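Local coordinates for Rpb7-binding protein seb1 (Schizosaccharomyces pombe 972h-, PDB 5MDT) that binds RNA polymerase II, probably through this CTD-interacting domain, and nascent RNA to drive transcription termination, at residues A5-I10 / T30-E35; Q42-V47 / C97-I102; T19-S24 / H58-L63. One frame throughout, in Å; residues are numbered along the deposited sequence.

How the contacts relate
All three contacts lie in the all-helical CTD-interacting domain; along the chain contact 1 closes before contact 2 opens, while contact 3 crosses both. Contact 1 pairs helix 4-16 with helix 23-35, contact 2 pairs helix 40-53 with helix 92-113, and contact 3 sets the turn leading into helix 23-35 against the start of helix 59-79. Contacts 1 and 2 touch, with centres about 13 Å apart: Asp8 OD1 probably hydrogen-bonds Ser46 OG at 2.7 Å, and the Phe7 and Phe43 rings meet edge-to-face. Contacts 1 and 3 share helix 23-35, their centres about 15 Å apart. Contacts 2 and 3 lie on opposite sides of the chain's centre, about 17 Å between centres.

Contact 1 (A5-I10 / T30-E35); sequences AEFDGI and TNLSME
The antiparallel helix hairpin that opens the CTD-interacting domain is joined here by Leu32 of helix 23-35, which reaches in among Glu6, Phe7 and Ile10 of helix 4-16. The axes of the two segments come within 9.8 Å, their directions 158° apart. Leu32 CD1 is the probing atom: it meets Ile10 CD1 tip to tip at 3.6 Å, lies against the backbone at Phe7 N (3.7 Å), and touches Glu6 CG at 3.8 Å. Glu6 and Leu32 cross at about a right angle, and the carboxylate of Glu6 comes past the other branch, CD2. The pair forms the first two helices of the right-handed superhelical fold of CTD-interacting domains, and the contact is made by van der Waals packing, with no hydrogen bond between the two segments. The Phe7 ring is swung clear of its own backbone N (chi1 -174°) and slides past Leu32, taking Leu32 CB at its edge, Phe7 CD1 lying 4.1 Å from Leu32 CB. Ser33 CB approaches the same ring obliquely. Its hydroxyl turns back into its own helix, where Ser33 OG donates to Thr30 O at 2.7 Å, tilted 25° from the carbonyl plane, so that this oxygen holds both Ser33 OG and Met34 N. Ile69 of helix 59-79 packs beside Phe7 and Ser33.

Contact 2 (Q42-V47 / C97-I102); sequences QFVASV and CKAAEI
Val44 on helix 40-53 and Ile102 on helix 92-113 make the apolar part of this interface: Val44 CG1 meets Ile102 CD1 at 3.8 Å. The same methyl of Ile102 also lies near the backbone oxygen of Val44 and, more loosely, near Val47 CG1 at 4.5 Å. Ile102 reaches them with CG1 set between its own backbone N and carbonyl carbon, chi1 69°, the crowded position. The second Val44 branch, CG2, faces Ala99 CB across 4.4 Å. The axes of the two segments approach to 9.6 Å at their closest. A further set of van der Waals contacts runs from valine to main chain. With CG1 anti to the backbone N (chi1 177°), Val44 lays that methyl on the peptide after Lys98, 3.6 Å from Lys98 O and 3.8 Å from Ala99 N. Lys98 takes part with its aliphatic root, since Lys98 CB touches Val44 CG1 at 4.0 Å and the two side chains cross at about a right angle. The polar end of Lys98 leads away from the contact, its NZ hydrogen-bonded to Asn40 OD1. Helix 59-79 adds Phe73 against Val44, and Leu66 and Val70 against Ala99. The nearly parallel pair, 19° apart, with helix 59-79 touching both, forms part of the right-handed superhelical bundle of CTD-interacting domains.

Contact 3 (T19-S24 / H58-L63); sequences TGISGS and HKLGAL
His58 lays one face of its imidazole on the Thr19-Gly20 peptide. From CB, chi1 of -73° sets CG beside the backbone N and brings the ring over the turn. CG lies near Gly20 CA, and CD2 comes closer still to that carbon, at 3.5 Å. Farther round, NE2 passes over Gly20 N at an angle too poor for a hydrogen bond, though it has a weak one to Ser17 O. CE1 rests 3.7 Å from Thr19 C, and ND1 faces the same carbonyl group. The core is a CH-pi contact, with Gly20 CA 3.6 Å from the ring centroid and 19° off the normal. An alanine in place of His58 would probably leave Gly20 CA without the aromatic face it rests on and Ser17 O without its weak bond, and open a gap beside the turn. The turn itself is an ST turn, Thr19 OG1 accepting from Ile21 N at 3.1 Å, and it leads to Ser22, the N-cap of helix 23-35, whose OG binds Lys25 N. Gly20 has a positive phi, and a beta carbon on it would collide with His58 CG. Gly61 also has no room for a side chain: its CA gives a CA-H...O contact to Gly20 O at 3.3 Å (162° at H), and a beta carbon would clash with that oxygen. Ile21 CG1 closes over Gly61 CA at 3.9 Å. Three waters supply the polar links: one joins Thr19 O to Gly61 N, one holds Gly20 O (2.7 Å) and His58 O (2.8 Å), and one binds Gly20 O and Gly61 O, with a weak bond from Ser22 N.

Contact 1 (A5-I10 / T30-E35)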
loop_
_atom_site.group_PDB
_atom_site.type_symbol
_atom_site.label_atom_id
_atom_site.label_comp_id
_atom_site.label_asym_id
_atom_site.label_seq_id
_atom_site.Cartn_x
_atom_site.Cartn_y
_atom_site.Cartn_z
ATOM N N ALA A 5 -14.725 10.232 2.091
ATOM C CA ALA A 5 -15.360 10.643 0.832
ATOM C C ALA A 5 -14.332 11.343 -0.081
ATOM O O ALA A 5 -14.231 11.004 -1.266
ATOM C CB ALA A 5 -16.548 11.554 1.102
ATOM N N GLU A 6 -13.521 12.262 0.487
ATOM C CA GLU A 6 -12.467 12.936 -0.285
ATOM C C GLU A 6 -11.433 11.917 -0.794
ATOM O O GLU A 6 -11.034 11.986 -1.958
ATOM C CB GLU A 6 -11.774 14.014 0.565
ATOM C CG GLU A 6 -10.728 14.777 -0.222
ATOM C CD GLU A 6 -10.258 16.129 0.280
ATOM O OE1 GLU A 6 -10.551 16.488 1.444
ATOM O OE2 GLU A 6 -9.565 16.821 -0.499
ATOM N N PHE A 7 -11.007 10.986 0.080
ATOM C CA PHE A 7 -10.028 9.947 -0.267
ATOM C C PHE A 7 -10.533 9.111 -1.468
ATOM O O PHE A 7 -9.783 8.927 -2.433
ATOM C CB PHE A 7 -9.826 9.057 0.982
ATOM C CG PHE A 7 -8.743 8.001 0.911
ATOM C CD1 PHE A 7 -7.447 8.277 1.348
ATOM C CD2 PHE A 7 -9.045 6.700 0.501
ATOM C CE1 PHE A 7 -6.465 7.278 1.352
ATOM C CE2 PHE A 7 -8.078 5.697 0.523
ATOM C CZ PHE A 7 -6.784 5.989 0.938
ATOM N N ASP A 8 -11.801 8.632 -1.416
ATOM C CA ASP A 8 -12.378 7.838 -2.512
ATOM C C ASP A 8 -12.460 8.657 -3.815
ATOM O O ASP A 8 -12.248 8.100 -4.899
ATOM C CB ASP A 8 -13.764 7.305 -2.120
ATOM C CG ASP A 8 -13.738 6.289 -0.991
ATOM O OD1 ASP A 8 -12.635 5.760 -0.687
ATOM O OD2 ASP A 8 -14.820 6.016 -0.412
ATOM N N GLY A 9 -12.745 9.959 -3.687
ATOM C CA GLY A 9 -12.812 10.886 -4.816
ATOM C C GLY A 9 -11.478 11.083 -5.506
ATOM O O GLY A 9 -11.424 11.175 -6.738
ATOM N N ILE A 10 -10.380 11.134 -4.727
ATOM C CA ILE A 10 -9.016 11.227 -5.289
ATOM C C ILE A 10 -8.682 9.918 -6.053
ATOM O O ILE A 10 -8.129 9.967 -7.153
ATOM C CB ILE A 10 -7.957 11.530 -4.201
ATOM C CG1 ILE A 10 -8.204 12.937 -3.596
ATOM C CG2 ILE A 10 -6.518 11.428 -4.786
ATOM C CD1 ILE A 10 -7.553 13.172 -2.252
ATOM N N THR A 30 -2.265 10.067 1.705
ATOM C CA THR A 30 -1.579 9.699 2.926
ATOM C C THR A 30 -2.011 10.607 4.064
ATOM O O THR A 30 -2.312 10.087 5.138
ATOM C CB THR A 30 -0.079 9.691 2.706
ATOM O OG1 THR A 30 0.233 8.765 1.643
ATOM C CG2 THR A 30 0.683 9.323 3.954
ATOM N N ASN A 31 -2.081 11.946 3.822
ATOM C CA ASN A 31 -2.565 12.880 4.856
ATOM C C ASN A 31 -3.968 12.536 5.315
ATOM O O ASN A 31 -4.243 12.556 6.528
ATOM C CB ASN A 31 -2.529 14.331 4.353
ATOM C CG ASN A 31 -1.118 14.857 4.314
ATOM O OD1 ASN A 31 -0.203 14.262 4.902
ATOM N ND2 ASN A 31 -0.888 15.952 3.576
ATOM N N LEU A 32 -4.878 12.247 4.365
ATOM C CA LEU A 32 -6.266 11.943 4.749
ATOM C C LEU A 32 -6.322 10.697 5.653
ATOM O O LEU A 32 -7.022 10.697 6.651
ATOM C CB LEU A 32 -7.144 11.759 3.495
ATOM C CG LEU A 32 -7.498 13.053 2.744
ATOM C CD1 LEU A 32 -7.947 12.746 1.342
ATOM C CD2 LEU A 32 -8.643 13.786 3.437
ATOM N N SER A 33 -5.523 9.677 5.352
ATOM C CA SER A 33 -5.524 8.457 6.160
ATOM C C SER A 33 -4.930 8.711 7.549
ATOM O O SER A 33 -5.446 8.193 8.527
ATOM C CB SER A 33 -4.794 7.329 5.427
ATOM O OG SER A 33 -3.414 7.642 5.384
ATOM N N MET A 34 -3.893 9.567 7.647
ATOM C CA MET A 34 -3.277 9.867 8.941
ATOM C C MET A 34 -4.134 10.810 9.760
ATOM O O MET A 34 -4.004 10.828 10.990
ATOM C CB MET A 34 -1.863 10.478 8.759
ATOM C CG MET A 34 -0.856 9.494 8.193
ATOM S SD MET A 34 -0.561 8.074 9.290
ATOM C CE MET A 34 0.607 8.862 10.490
ATOM N N GLU A 35 -4.982 11.625 9.102
ATOM C CA GLU A 35 -5.850 12.572 9.840
ATOM C C GLU A 35 -7.123 11.876 10.358
ATOM O O GLU A 35 -7.875 12.439 11.158
ATOM C CB GLU A 35 -6.254 13.749 8.937
ATOM C CG GLU A 35 -5.120 14.715 8.589
ATOM C CD GLU A 35 -5.282 15.517 7.310
ATOM O OE1 GLU A 35 -6.363 15.451 6.684
ATOM O OE2 GLU A 35 -4.300 16.177 6.904
#

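Contact 2 (Q42-V47 / C97-I102)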
loop_
_atom_site.group_PDB
_atom_site.type_symbol
_atom_site.label_atom_id
_atom_site.label_comp_id
_atom_site.label_asym_id
_atom_site.label_seq_id
_atom_site.Cartn_x
_atom_site.Cartn_y
_atom_site.Cartn_z
ATOM N N GLN A 42 -11.634 1.694 6.822
ATOM C CA GLN A 42 -12.250 2.254 5.593
ATOM C C GLN A 42 -11.187 2.633 4.572
ATOM O O GLN A 42 -11.318 2.338 3.396
ATOM C CB GLN A 42 -13.119 3.502 5.924
ATOM C CG GLN A 42 -14.273 3.265 6.902
ATOM C CD GLN A 42 -15.274 2.232 6.378
ATOM O OE1 GLN A 42 -15.504 2.120 5.179
ATOM N NE2 GLN A 42 -15.768 1.374 7.246
ATOM N N PHE A 43 -10.135 3.298 5.016
ATOM C CA PHE A 43 -9.070 3.726 4.092
ATOM C C PHE A 43 -8.327 2.523 3.518
ATOM O O PHE A 43 -8.103 2.473 2.305
ATOM C CB PHE A 43 -8.121 4.651 4.883
ATOM C CG PHE A 43 -8.741 6.013 5.167
ATOM C CD1 PHE A 43 -9.540 6.218 6.289
ATOM C CD2 PHE A 43 -8.557 7.071 4.297
ATOM C CE1 PHE A 43 -10.138 7.465 6.524
ATOM C CE2 PHE A 43 -9.132 8.327 4.548
ATOM C CZ PHE A 43 -9.911 8.520 5.661
ATOM N N VAL A 44 -7.972 1.530 4.351
ATOM C CA VAL A 44 -7.277 0.336 3.850
ATOM C C VAL A 44 -8.196 -0.437 2.835
ATOM O O VAL A 44 -7.751 -0.773 1.724
ATOM C CB VAL A 44 -6.708 -0.565 4.982
ATOM C CG1 VAL A 44 -6.059 -1.831 4.408
ATOM C CG2 VAL A 44 -5.685 0.219 5.829
ATOM N N ALA A 45 -9.466 -0.623 3.175
ATOM C CA ALA A 45 -10.421 -1.286 2.263
ATOM C C ALA A 45 -10.587 -0.486 0.953
ATOM O O ALA A 45 -10.725 -1.094 -0.114
ATOM C CB ALA A 45 -11.787 -1.474 2.963
ATOM N N SER A 46 -10.613 0.853 1.017
ATOM C CA SER A 46 -10.729 1.669 -0.208
ATOM C C SER A 46 -9.486 1.504 -1.120
ATOM O O SER A 46 -9.628 1.437 -2.340
ATOM C CB SER A 46 -10.973 3.138 0.142
ATOM O OG SER A 46 -12.332 3.334 0.514
ATOM N N VAL A 47 -8.269 1.400 -0.537
ATOM C CA VAL A 47 -7.069 1.160 -1.359
ATOM C C VAL A 47 -7.186 -0.239 -2.020
ATOM O O VAL A 47 -6.843 -0.395 -3.194
ATOM C CB VAL A 47 -5.822 1.258 -0.466
ATOM C CG1 VAL A 47 -4.566 0.799 -1.225
ATOM C CG2 VAL A 47 -5.665 2.684 0.051
ATOM N N CYS A 97 -1.290 -3.020 10.534
ATOM C CA CYS A 97 -1.692 -4.427 10.480
ATOM C C CYS A 97 -2.631 -4.697 9.276
ATOM O O CYS A 97 -2.383 -5.622 8.502
ATOM C CB CYS A 97 -2.337 -4.839 11.800
ATOM S SG CYS A 97 -3.012 -6.517 11.804
ATOM N N LYS A 98 -3.695 -3.892 9.122
ATOM C CA LYS A 98 -4.661 -4.070 8.019
ATOM C C LYS A 98 -3.975 -3.860 6.677
ATOM O O LYS A 98 -4.220 -4.643 5.768
ATOM C CB LYS A 98 -5.873 -3.143 8.145
ATOM C CG LYS A 98 -6.733 -3.445 9.364
ATOM C CD LYS A 98 -7.957 -2.530 9.432
ATOM C CE LYS A 98 -8.703 -2.642 10.749
ATOM N NZ LYS A 98 -7.984 -1.983 11.886
ATOM N N ALA A 99 -3.109 -2.831 6.542
ATOM C CA ALA A 99 -2.387 -2.622 5.266
ATOM C C ALA A 99 -1.471 -3.834 4.964
ATOM O O ALA A 99 -1.403 -4.284 3.821
ATOM C CB ALA A 99 -1.591 -1.320 5.306
ATOM N N ALA A 100 -0.819 -4.405 6.004
ATOM C CA ALA A 100 0.013 -5.609 5.848
ATOM C C ALA A 100 -0.835 -6.780 5.322
ATOM O O ALA A 100 -0.394 -7.507 4.421
ATOM C CB ALA A 100 0.642 -5.988 7.186
ATOM N N GLU A 101 -2.062 -6.933 5.861
ATOM C CA GLU A 101 -2.998 -8.009 5.518
ATOM C C GLU A 101 -3.391 -8.036 4.045
ATOM O O GLU A 101 -3.658 -9.117 3.519
ATOM C CB GLU A 101 -4.261 -7.976 6.415
ATOM C CG GLU A 101 -3.997 -8.308 7.873
ATOM C CD GLU A 101 -4.190 -9.753 8.284
ATOM O OE1 GLU A 101 -3.548 -10.643 7.680
ATOM O OE2 GLU A 101 -4.963 -9.991 9.240
ATOM N N ILE A 102 -3.459 -6.871 3.388
ATOM C CA ILE A 102 -3.815 -6.813 1.956
ATOM C C ILE A 102 -2.577 -6.788 1.025
ATOM O O ILE A 102 -2.749 -6.853 -0.191
ATOM C CB ILE A 102 -4.776 -5.623 1.623
ATOM C CG1 ILE A 102 -4.062 -4.254 1.771
ATOM C CG2 ILE A 102 -6.087 -5.709 2.452
ATOM C CD1 ILE A 102 -4.779 -3.024 1.089
#

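Contact 3 (T19-S24 / H58-L63)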
loop_
_atom_site.group_PDB
_atom_site.type_symbol
_atom_site.label_atom_id
_atom_site.label_comp_id
_atom_site.label_asym_id
_atom_site.label_seq_id
_atom_site.Cartn_x
_atom_site.Cartn_y
_atom_site.Cartn_z
ATOM N N THR A 19 -1.511 7.389 -16.301
ATOM C CA THR A 19 -0.510 6.504 -15.688
ATOM C C THR A 19 -0.839 5.888 -14.347
ATOM O O THR A 19 -0.217 4.889 -13.982
ATOM C CB THR A 19 0.832 7.243 -15.533
ATOM O OG1 THR A 19 0.722 8.237 -14.499
ATOM C CG2 THR A 19 1.328 7.858 -16.844
ATOM N N GLY A 20 -1.733 6.513 -13.589
ATOM C CA GLY A 20 -2.050 6.069 -12.239
ATOM C C GLY A 20 -0.970 6.392 -11.222
ATOM O O GLY A 20 -1.061 5.937 -10.078
ATOM N N ILE A 21 0.086 7.149 -11.639
ATOM C CA ILE A 21 1.176 7.549 -10.753
ATOM C C ILE A 21 1.090 9.064 -10.544
ATOM O O ILE A 21 1.167 9.824 -11.510
ATOM C CB ILE A 21 2.574 7.090 -11.273
ATOM C CG1 ILE A 21 2.689 5.542 -11.229
ATOM C CG2 ILE A 21 3.698 7.751 -10.446
ATOM C CD1 ILE A 21 3.535 4.946 -12.277
ATOM N N SER A 22 0.884 9.491 -9.292
ATOM C CA SER A 22 0.801 10.921 -8.963
ATOM C C SER A 22 1.402 11.191 -7.584
ATOM O O SER A 22 0.795 10.814 -6.574
ATOM C CB SER A 22 -0.654 11.395 -9.032
ATOM O OG SER A 22 -0.789 12.723 -8.555
ATOM N N GLY A 23 2.561 11.851 -7.541
ATOM C CA GLY A 23 3.192 12.183 -6.268
ATOM C C GLY A 23 2.297 13.040 -5.384
ATOM O O GLY A 23 2.142 12.769 -4.185
ATOM N N SER A 24 1.637 14.046 -5.987
ATOM C CA SER A 24 0.736 14.928 -5.207
ATOM C C SER A 24 -0.457 14.168 -4.640
ATOM O O SER A 24 -0.793 14.361 -3.465
ATOM C CB SER A 24 0.269 16.115 -6.039
ATOM O OG SER A 24 -0.377 15.699 -7.230
ATOM N N HIS A 58 -2.176 0.784 -13.940
ATOM C CA HIS A 58 -2.339 1.514 -12.682
ATOM C C HIS A 58 -2.015 0.736 -11.401
ATOM O O HIS A 58 -2.053 1.325 -10.322
ATOM C CB HIS A 58 -3.789 2.048 -12.620
ATOM C CG HIS A 58 -4.057 3.203 -13.545
ATOM N ND1 HIS A 58 -3.571 3.229 -14.845
ATOM C CD2 HIS A 58 -4.812 4.309 -13.337
ATOM C CE1 HIS A 58 -4.011 4.366 -15.372
ATOM N NE2 HIS A 58 -4.765 5.052 -14.493
ATOM N N LYS A 59 -1.682 -0.571 -11.501
ATOM C CA LYS A 59 -1.444 -1.398 -10.293
ATOM C C LYS A 59 -0.203 -0.932 -9.547
ATOM O O LYS A 59 -0.205 -0.903 -8.304
ATOM C CB LYS A 59 -1.236 -2.888 -10.699
ATOM C CG LYS A 59 -2.357 -3.517 -11.540
ATOM C CD LYS A 59 -3.745 -3.312 -10.938
ATOM C CE LYS A 59 -4.694 -4.268 -11.681
ATOM N NZ LYS A 59 -5.979 -4.411 -10.948
ATOM N N LEU A 60 0.828 -0.490 -10.297
ATOM C CA LEU A 60 2.034 0.015 -9.627
ATOM C C LEU A 60 1.728 1.247 -8.789
ATOM O O LEU A 60 2.141 1.289 -7.627
ATOM C CB LEU A 60 3.169 0.300 -10.616
ATOM C CG LEU A 60 4.462 0.834 -9.995
ATOM C CD1 LEU A 60 5.096 -0.182 -9.047
ATOM C CD2 LEU A 60 5.463 1.218 -11.098
ATOM N N GLY A 61 0.988 2.210 -9.356
ATOM C CA GLY A 61 0.599 3.430 -8.628
ATOM C C GLY A 61 -0.189 3.082 -7.369
ATOM O O GLY A 61 -0.065 3.767 -6.342
ATOM N N ALA A 62 -1.035 2.031 -7.422
ATOM C CA ALA A 62 -1.808 1.619 -6.242
ATOM C C ALA A 62 -0.858 1.074 -5.147
ATOM O O ALA A 62 -1.080 1.314 -3.960
ATOM C CB ALA A 62 -2.833 0.554 -6.629
ATOM N N LEU A 63 0.205 0.370 -5.562
ATOM C CA LEU A 63 1.225 -0.120 -4.625
ATOM C C LEU A 63 2.020 1.041 -4.033
ATOM O O LEU A 63 2.386 0.971 -2.855
ATOM C CB LEU A 63 2.158 -1.134 -5.278
ATOM C CG LEU A 63 1.498 -2.511 -5.526
ATOM C CD1 LEU A 63 2.435 -3.414 -6.298
ATOM C CD2 LEU A 63 1.117 -3.176 -4.215
HETATM O O HOH W 1 0.788 2.740 -12.192
HETATM O O HOH W 2 -2.854 3.922 -9.632
HETATM O O HOH W 3 0.027 6.793 -7.560
#